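PDB 6WPN: substrate-binding protein from Synechococcus sp., which probably binds a sugar or oligosaccharide in the periplasm as the substrate-binding component of a transport system. Local coordinates for residues Arg164-Arg176 with Ala226-Pro238. Residues are numbered along the deposited sequence; the frame is centred on the assembly and turned at random.
Sequences RWDEVPAYARSIR and AFWTDLYREGLLP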
ATOM      1  N   ARG A 164      -9.431  16.572  -1.157  1.00 48.70           N
ATOM      2  CA  ARG A 164     -10.447  15.781  -0.487  1.00 59.87           C
ATOM      3  C   ARG A 164     -11.381  15.170  -1.525  1.00 61.34           C
ATOM      4  O   ARG A 164     -11.558  15.712  -2.620  1.00 53.53           O
ATOM      5  CB  ARG A 164     -11.195  16.635   0.542  1.00 54.06           C
ATOM      6  CG  ARG A 164     -10.299  16.972   1.731  1.00 62.33           C
ATOM      7  CD  ARG A 164     -10.898  17.976   2.698  1.00 81.14           C
ATOM      8  NE  ARG A 164      -9.915  18.358   3.713  1.00 95.40           N
ATOM      9  CZ  ARG A 164     -10.181  19.102   4.787  1.00102.97           C
ATOM     10  NH1 ARG A 164     -11.408  19.563   5.000  1.00108.71           N
ATOM     11  NH2 ARG A 164      -9.214  19.387   5.655  1.00100.57           N
ATOM     12  N   TRP A 165     -11.966  14.018  -1.172  1.00 45.53           N
ATOM     13  CA  TRP A 165     -12.746  13.244  -2.137  1.00 41.13           C
ATOM     14  C   TRP A 165     -14.006  13.970  -2.608  1.00 48.40           C
ATOM     15  O   TRP A 165     -14.411  13.804  -3.765  1.00 48.87           O
ATOM     16  CB  TRP A 165     -13.118  11.881  -1.549  1.00 46.61           C
ATOM     17  CG  TRP A 165     -11.977  10.907  -1.479  1.00 40.20           C
ATOM     18  CD1 TRP A 165     -11.312  10.509  -0.359  1.00 39.72           C
ATOM     19  CD2 TRP A 165     -11.373  10.207  -2.576  1.00 35.48           C
ATOM     20  NE1 TRP A 165     -10.333   9.601  -0.688  1.00 48.46           N
ATOM     21  CE2 TRP A 165     -10.348   9.399  -2.042  1.00 36.59           C
ATOM     22  CE3 TRP A 165     -11.599  10.184  -3.956  1.00 40.86           C
ATOM     23  CZ2 TRP A 165      -9.549   8.583  -2.838  1.00 37.44           C
ATOM     24  CZ3 TRP A 165     -10.806   9.372  -4.745  1.00 40.03           C
ATOM     25  CH2 TRP A 165      -9.793   8.582  -4.182  1.00 42.65           C
ATOM     26  N   ASP A 166     -14.644  14.771  -1.749  1.00 39.14           N
ATOM     27  CA  ASP A 166     -15.854  15.461  -2.187  1.00 55.86           C
ATOM     28  C   ASP A 166     -15.579  16.564  -3.210  1.00 59.14           C
ATOM     29  O   ASP A 166     -16.529  17.140  -3.751  1.00 43.16           O
ATOM     30  CB  ASP A 166     -16.601  16.048  -0.986  1.00 62.89           C
ATOM     31  CG  ASP A 166     -15.759  17.024  -0.188  1.00 70.44           C
ATOM     32  OD1 ASP A 166     -15.468  18.124  -0.706  1.00 81.25           O
ATOM     33  OD2 ASP A 166     -15.405  16.706   0.966  1.00 80.09           O
ATOM     34  N   GLU A 167     -14.316  16.881  -3.474  1.00 51.74           N
ATOM     35  CA  GLU A 167     -13.945  17.808  -4.529  1.00 52.79           C
ATOM     36  C   GLU A 167     -13.538  17.098  -5.813  1.00 44.77           C
ATOM     37  O   GLU A 167     -13.283  17.764  -6.822  1.00 49.82           O
ATOM     38  CB  GLU A 167     -12.820  18.725  -4.045  1.00 41.96           C
ATOM     39  CG  GLU A 167     -13.267  19.692  -2.964  1.00 49.12           C
ATOM     40  CD  GLU A 167     -12.112  20.386  -2.274  1.00 54.74           C
ATOM     41  OE1 GLU A 167     -10.953  20.127  -2.657  1.00 57.30           O
ATOM     42  OE2 GLU A 167     -12.365  21.198  -1.354  1.00 59.69           O
ATOM     43  N   VAL A 168     -13.471  15.769  -5.798  1.00 34.46           N
ATOM     44  CA  VAL A 168     -13.052  14.979  -6.955  1.00 31.75           C
ATOM     45  C   VAL A 168     -14.049  15.068  -8.108  1.00 38.11           C
ATOM     46  O   VAL A 168     -13.613  15.242  -9.257  1.00 43.88           O
ATOM     47  CB  VAL A 168     -12.804  13.511  -6.567  1.00 33.09           C
ATOM     48  CG1 VAL A 168     -12.680  12.653  -7.814  1.00 39.64           C
ATOM     49  CG2 VAL A 168     -11.539  13.390  -5.741  1.00 35.26           C
ATOM     50  N   PRO A 169     -15.368  14.947  -7.891  1.00 45.03           N
ATOM     51  CA  PRO A 169     -16.284  15.011  -9.049  1.00 45.95           C
ATOM     52  C   PRO A 169     -16.176  16.301  -9.844  1.00 47.46           C
ATOM     53  O   PRO A 169     -15.997  16.249 -11.067  1.00 49.91           O
ATOM     54  CB  PRO A 169     -17.667  14.837  -8.405  1.00 48.02           C
ATOM     55  CG  PRO A 169     -17.406  14.045  -7.187  1.00 47.20           C
ATOM     56  CD  PRO A 169     -16.100  14.581  -6.662  1.00 52.87           C
ATOM     57  N   ALA A 170     -16.271  17.460  -9.186  1.00 42.82           N
ATOM     58  CA  ALA A 170     -16.169  18.728  -9.907  1.00 43.43           C
ATOM     59  C   ALA A 170     -14.841  18.842 -10.647  1.00 43.42           C
ATOM     60  O   ALA A 170     -14.794  19.325 -11.784  1.00 39.42           O
ATOM     61  CB  ALA A 170     -16.345  19.897  -8.938  1.00 49.33           C
ATOM     62  N   TYR A 171     -13.753  18.391 -10.018  1.00 37.47           N
ATOM     63  CA  TYR A 171     -12.444  18.394 -10.663  1.00 35.44           C
ATOM     64  C   TYR A 171     -12.422  17.472 -11.874  1.00 42.25           C
ATOM     65  O   TYR A 171     -11.963  17.860 -12.955  1.00 37.58           O
ATOM     66  CB  TYR A 171     -11.376  17.989  -9.646  1.00 39.02           C
ATOM     67  CG  TYR A 171     -10.151  17.307 -10.222  1.00 38.54           C
ATOM     68  CD1 TYR A 171      -9.154  18.034 -10.859  1.00 44.12           C
ATOM     69  CD2 TYR A 171      -9.976  15.935 -10.088  1.00 42.99           C
ATOM     70  CE1 TYR A 171      -8.028  17.408 -11.369  1.00 37.17           C
ATOM     71  CE2 TYR A 171      -8.858  15.303 -10.593  1.00 37.96           C
ATOM     72  CZ  TYR A 171      -7.887  16.046 -11.230  1.00 37.73           C
ATOM     73  OH  TYR A 171      -6.773  15.407 -11.737  1.00 45.63           O
ATOM     74  N   ALA A 172     -12.915  16.239 -11.705  1.00 35.23           N
ATOM     75  CA  ALA A 172     -12.883  15.258 -12.787  1.00 34.95           C
ATOM     76  C   ALA A 172     -13.675  15.738 -13.995  1.00 38.36           C
ATOM     77  O   ALA A 172     -13.263  15.523 -15.141  1.00 39.67           O
ATOM     78  CB  ALA A 172     -13.418  13.911 -12.294  1.00 28.90           C
ATOM     79  N   ARG A 173     -14.826  16.371 -13.761  1.00 39.33           N
ATOM     80  CA  ARG A 173     -15.609  16.909 -14.867  1.00 45.15           C
ATOM     81  C   ARG A 173     -14.818  17.955 -15.644  1.00 51.62           C
ATOM     82  O   ARG A 173     -14.784  17.928 -16.880  1.00 49.45           O
ATOM     83  CB  ARG A 173     -16.923  17.496 -14.347  1.00 54.23           C
ATOM     84  CG  ARG A 173     -17.882  16.445 -13.827  1.00 63.45           C
ATOM     85  CD  ARG A 173     -19.281  16.988 -13.622  1.00 66.53           C
ATOM     86  NE  ARG A 173     -19.468  17.544 -12.285  1.00 70.76           N
ATOM     87  CZ  ARG A 173     -19.984  16.867 -11.265  1.00 64.16           C
ATOM     88  NH1 ARG A 173     -20.364  15.607 -11.431  1.00 55.96           N
ATOM     89  NH2 ARG A 173     -20.116  17.448 -10.080  1.00 59.33           N
ATOM     90  N   SER A 174     -14.156  18.875 -14.931  1.00 45.41           N
ATOM     91  CA  SER A 174     -13.408  19.931 -15.610  1.00 48.10           C
ATOM     92  C   SER A 174     -12.303  19.353 -16.484  1.00 45.05           C
ATOM     93  O   SER A 174     -12.050  19.851 -17.587  1.00 54.20           O
ATOM     94  CB  SER A 174     -12.819  20.908 -14.589  1.00 47.16           C
ATOM     95  OG  SER A 174     -13.820  21.752 -14.047  1.00 50.96           O
ATOM     96  N   ILE A 175     -11.652  18.284 -16.022  1.00 41.58           N
ATOM     97  CA  ILE A 175     -10.620  17.651 -16.835  1.00 47.87           C
ATOM     98  C   ILE A 175     -11.243  16.942 -18.033  1.00 50.45           C
ATOM     99  O   ILE A 175     -10.735  17.032 -19.157  1.00 48.29           O
ATOM    100  CB  ILE A 175      -9.787  16.679 -15.980  1.00 49.00           C
ATOM    101  CG1 ILE A 175      -9.147  17.399 -14.786  1.00 47.59           C
ATOM    102  CG2 ILE A 175      -8.726  15.997 -16.835  1.00 54.62           C
ATOM    103  CD1 ILE A 175      -7.962  18.262 -15.139  1.00 38.57           C
ATOM    104  N   ARG A 176     -12.376  16.263 -17.822  1.00 50.49           N
ATOM    105  CA  ARG A 176     -12.970  15.457 -18.883  1.00 44.31           C
ATOM    106  C   ARG A 176     -13.459  16.314 -20.037  1.00 48.78           C
ATOM    107  O   ARG A 176     -13.214  15.991 -21.202  1.00 60.43           O
ATOM    108  CB  ARG A 176     -14.137  14.629 -18.338  1.00 51.95           C
ATOM    109  CG  ARG A 176     -13.760  13.246 -17.874  1.00 59.45           C
ATOM    110  CD  ARG A 176     -12.942  12.541 -18.931  1.00 57.32           C
ATOM    111  NE  ARG A 176     -13.765  11.812 -19.885  1.00 67.52           N
ATOM    112  CZ  ARG A 176     -13.322  11.350 -21.049  1.00 65.45           C
ATOM    113  NH1 ARG A 176     -12.061  11.556 -21.411  1.00 61.30           N
ATOM    114  NH2 ARG A 176     -14.139  10.682 -21.852  1.00 66.82           N
ATOM    115  N   ALA A 226     -22.552   5.003  -4.434  1.00 46.39           N
ATOM    116  CA  ALA A 226     -23.097   5.930  -5.420  1.00 46.18           C
ATOM    117  C   ALA A 226     -22.016   6.852  -5.967  1.00 48.22           C
ATOM    118  O   ALA A 226     -22.042   7.220  -7.148  1.00 44.31           O
ATOM    119  CB  ALA A 226     -24.234   6.743  -4.803  1.00 45.78           C
ATOM    120  N   PHE A 227     -21.066   7.246  -5.118  1.00 41.49           N
ATOM    121  CA  PHE A 227     -19.971   8.103  -5.555  1.00 40.02           C
ATOM    122  C   PHE A 227     -19.242   7.495  -6.745  1.00 46.47           C
ATOM    123  O   PHE A 227     -19.107   8.126  -7.799  1.00 48.25           O
ATOM    124  CB  PHE A 227     -19.008   8.337  -4.386  1.00 45.50           C
ATOM    125  CG  PHE A 227     -17.809   9.188  -4.725  1.00 44.12           C
ATOM    126  CD1 PHE A 227     -16.621   8.601  -5.137  1.00 43.19           C
ATOM    127  CD2 PHE A 227     -17.861  10.570  -4.603  1.00 49.34           C
ATOM    128  CE1 PHE A 227     -15.511   9.374  -5.439  1.00 49.28           C
ATOM    129  CE2 PHE A 227     -16.754  11.353  -4.897  1.00 46.66           C
ATOM    130  CZ  PHE A 227     -15.575  10.754  -5.318  1.00 47.15           C
ATOM    131  N   TRP A 228     -18.793   6.248  -6.599  1.00 46.27           N
ATOM    132  CA  TRP A 228     -18.006   5.612  -7.648  1.00 38.46           C
ATOM    133  C   TRP A 228     -18.874   5.191  -8.825  1.00 40.82           C
ATOM    134  O   TRP A 228     -18.441   5.269  -9.980  1.00 48.61           O
ATOM    135  CB  TRP A 228     -17.251   4.423  -7.065  1.00 42.62           C
ATOM    136  CG  TRP A 228     -16.183   4.872  -6.130  1.00 43.71           C
ATOM    137  CD1 TRP A 228     -16.175   4.758  -4.772  1.00 53.91           C
ATOM    138  CD2 TRP A 228     -14.971   5.537  -6.485  1.00 40.79           C
ATOM    139  NE1 TRP A 228     -15.023   5.306  -4.258  1.00 47.14           N
ATOM    140  CE2 TRP A 228     -14.267   5.790  -5.292  1.00 42.97           C
ATOM    141  CE3 TRP A 228     -14.410   5.945  -7.701  1.00 40.28           C
ATOM    142  CZ2 TRP A 228     -13.029   6.423  -5.279  1.00 41.61           C
ATOM    143  CZ3 TRP A 228     -13.184   6.575  -7.684  1.00 35.16           C
ATOM    144  CH2 TRP A 228     -12.507   6.807  -6.483  1.00 38.54           C
ATOM    145  N   THR A 229     -20.105   4.752  -8.558  1.00 47.45           N
ATOM    146  CA  THR A 229     -21.007   4.392  -9.645  1.00 44.50           C
ATOM    147  C   THR A 229     -21.279   5.595 -10.542  1.00 51.37           C
ATOM    148  O   THR A 229     -21.155   5.512 -11.769  1.00 49.55           O
ATOM    149  CB  THR A 229     -22.317   3.845  -9.080  1.00 51.44           C
ATOM    150  OG1 THR A 229     -22.051   2.670  -8.306  1.00 51.82           O
ATOM    151  CG2 THR A 229     -23.281   3.498 -10.210  1.00 41.64           C
ATOM    152  N   ASP A 230     -21.621   6.734  -9.935  1.00 49.75           N
ATOM    153  CA  ASP A 230     -21.963   7.924 -10.708  1.00 53.07           C
ATOM    154  C   ASP A 230     -20.757   8.462 -11.476  1.00 46.37           C
ATOM    155  O   ASP A 230     -20.898   8.929 -12.611  1.00 47.44           O
ATOM    156  CB  ASP A 230     -22.528   9.001  -9.781  1.00 54.27           C
ATOM    157  CG  ASP A 230     -23.855   8.601  -9.159  1.00 65.84           C
ATOM    158  OD1 ASP A 230     -24.567   7.754  -9.743  1.00 72.61           O
ATOM    159  OD2 ASP A 230     -24.192   9.140  -8.080  1.00 71.74           O
ATOM    160  N   LEU A 231     -19.567   8.405 -10.883  1.00 39.04           N
ATOM    161  CA  LEU A 231     -18.375   8.845 -11.601  1.00 41.04           C
ATOM    162  C   LEU A 231     -18.179   8.031 -12.875  1.00 47.68           C
ATOM    163  O   LEU A 231     -17.933   8.587 -13.951  1.00 54.46           O
ATOM    164  CB  LEU A 231     -17.142   8.740 -10.701  1.00 35.24           C
ATOM    165  CG  LEU A 231     -16.910   9.840  -9.663  1.00 40.99           C
ATOM    166  CD1 LEU A 231     -15.591   9.612  -8.951  1.00 41.60           C
ATOM    167  CD2 LEU A 231     -16.933  11.209 -10.298  1.00 46.49           C
ATOM    168  N   TYR A 232     -18.319   6.709 -12.776  1.00 51.77           N
ATOM    169  CA  TYR A 232     -18.105   5.866 -13.947  1.00 39.22           C
ATOM    170  C   TYR A 232     -19.193   6.084 -14.990  1.00 39.90           C
ATOM    171  O   TYR A 232     -18.902   6.202 -16.186  1.00 45.68           O
ATOM    172  CB  TYR A 232     -18.057   4.394 -13.540  1.00 38.61           C
ATOM    173  CG  TYR A 232     -17.577   3.504 -14.658  1.00 40.30           C
ATOM    174  CD1 TYR A 232     -16.218   3.321 -14.888  1.00 38.70           C
ATOM    175  CD2 TYR A 232     -18.475   2.882 -15.511  1.00 41.96           C
ATOM    176  CE1 TYR A 232     -15.770   2.519 -15.914  1.00 38.26           C
ATOM    177  CE2 TYR A 232     -18.033   2.079 -16.547  1.00 40.00           C
ATOM    178  CZ  TYR A 232     -16.680   1.903 -16.742  1.00 38.71           C
ATOM    179  OH  TYR A 232     -16.235   1.105 -17.764  1.00 44.12           O
ATOM    180  N   ARG A 233     -20.451   6.145 -14.554  1.00 36.65           N
ATOM    181  CA  ARG A 233     -21.553   6.237 -15.500  1.00 43.74           C
ATOM    182  C   ARG A 233     -21.538   7.553 -16.265  1.00 46.61           C
ATOM    183  O   ARG A 233     -22.005   7.604 -17.406  1.00 56.78           O
ATOM    184  CB  ARG A 233     -22.884   6.078 -14.768  1.00 53.69           C
ATOM    185  CG  ARG A 233     -23.090   4.724 -14.119  1.00 55.86           C
ATOM    186  CD  ARG A 233     -24.566   4.498 -13.848  1.00 55.20           C
ATOM    187  NE  ARG A 233     -24.827   3.203 -13.231  1.00 66.53           N
ATOM    188  CZ  ARG A 233     -26.036   2.776 -12.883  1.00 62.43           C
ATOM    189  NH1 ARG A 233     -27.092   3.549 -13.093  1.00 70.32           N
ATOM    190  NH2 ARG A 233     -26.189   1.581 -12.330  1.00 62.56           N
ATOM    191  N   GLU A 234     -21.002   8.614 -15.667  1.00 48.26           N
ATOM    192  CA  GLU A 234     -20.955   9.924 -16.300  1.00 52.90           C
ATOM    193  C   GLU A 234     -19.754  10.106 -17.218  1.00 56.25           C
ATOM    194  O   GLU A 234     -19.501  11.229 -17.659  1.00 60.13           O
ATOM    195  CB  GLU A 234     -20.954  11.019 -15.231  1.00 54.59           C
ATOM    196  CG  GLU A 234     -22.233  11.094 -14.428  1.00 69.22           C
ATOM    197  CD  GLU A 234     -22.217  12.216 -13.404  1.00 92.18           C
ATOM    198  OE1 GLU A 234     -21.244  13.006 -13.390  1.00 95.47           O
ATOM    199  OE2 GLU A 234     -23.185  12.308 -12.616  1.00102.44           O
ATOM    200  N   GLY A 235     -19.017   9.042 -17.522  1.00 54.10           N
ATOM    201  CA  GLY A 235     -17.879   9.152 -18.413  1.00 48.61           C
ATOM    202  C   GLY A 235     -16.678   9.847 -17.821  1.00 49.41           C
ATOM    203  O   GLY A 235     -15.774  10.246 -18.562  1.00 54.09           O
ATOM    204  N   LEU A 236     -16.628   9.976 -16.496  1.00 40.87           N
ATOM    205  CA  LEU A 236     -15.558  10.698 -15.825  1.00 38.75           C
ATOM    206  C   LEU A 236     -14.364   9.822 -15.494  1.00 46.21           C
ATOM    207  O   LEU A 236     -13.257  10.346 -15.326  1.00 44.82           O
ATOM    208  CB  LEU A 236     -16.088  11.334 -14.538  1.00 38.31           C
ATOM    209  CG  LEU A 236     -17.253  12.300 -14.766  1.00 44.12           C
ATOM    210  CD1 LEU A 236     -17.672  12.953 -13.459  1.00 51.65           C
ATOM    211  CD2 LEU A 236     -16.899  13.344 -15.812  1.00 36.21           C
ATOM    212  N   LEU A 237     -14.564   8.525 -15.384  1.00 47.09           N
ATOM    213  CA  LEU A 237     -13.464   7.609 -15.152  1.00 38.29           C
ATOM    214  C   LEU A 237     -13.125   6.856 -16.427  1.00 36.61           C
ATOM    215  O   LEU A 237     -14.001   6.624 -17.264  1.00 46.54           O
ATOM    216  CB  LEU A 237     -13.812   6.609 -14.053  1.00 41.04           C
ATOM    217  CG  LEU A 237     -13.945   7.226 -12.667  1.00 41.21           C
ATOM    218  CD1 LEU A 237     -14.257   6.144 -11.645  1.00 38.66           C
ATOM    219  CD2 LEU A 237     -12.663   7.966 -12.313  1.00 34.69           C
ATOM    220  N   PRO A 238     -11.863   6.472 -16.606  1.00 40.75           N
ATOM    221  CA  PRO A 238     -11.511   5.629 -17.757  1.00 33.31           C
ATOM    222  C   PRO A 238     -12.324   4.344 -17.731  1.00 40.17           C
ATOM    223  O   PRO A 238     -12.579   3.772 -16.668  1.00 45.54           O
ATOM    224  CB  PRO A 238     -10.016   5.356 -17.559  1.00 37.44           C
ATOM    225  CG  PRO A 238      -9.535   6.459 -16.656  1.00 42.55           C
ATOM    226  CD  PRO A 238     -10.698   6.771 -15.754  1.00 36.60           C
TER
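Trp228 turns the edge of its indole toward the face of Trp165 in an offset edge-to-face pair, the six-membered rings inclined at 69° and CH2 of Trp228 3.5 Å from CZ3 of Trp165. Both indole nitrogens look to helix 195-202, Trp165 NE1 bonding Gln202 and Trp228 NE1 more weakly Ser199. Beside this pair lies Phe227, its CG anti to the backbone N (chi1 179°), a torsion that swings the ring across to the neighbouring helix. There CE2 of Phe227 meets CG of Pro169 at 3.6 Å, while Val168 CB sits at the ring's edge. Farther along, Leu231 reaches Pro169 through CD2. CB of Leu236 faces Ala172 CB, its CD1 lies 3.5 Å from Arg173 CG, and its CD2 rests against CG of both Arg173 and Arg176. At the polar edge, Arg173 NH1 forms a salt bridge with Glu234 OE1 (3.4 Å), its hydrogen bond weak. Arg176, bent at chi2 and chi3, donates a hydrogen bond from NE to Gly235 O (2.9 Å), the oxygen lying out of the guanidinium plane, and makes a cation-pi contact with Tyr182. With an alanine at Arg176, the Gly235 carbonyl is likely to lose this donor, Tyr182 its cation and Leu236 the cover of the arginine stem. Large side chains thus fill the gap between nearly parallel helix segments 168-176 and 226-233 (10°, axes 11.3 Å apart), the latter ended by a Schellman motif with Gly235 as C-prime residue, in a bacterial solute-binding protein.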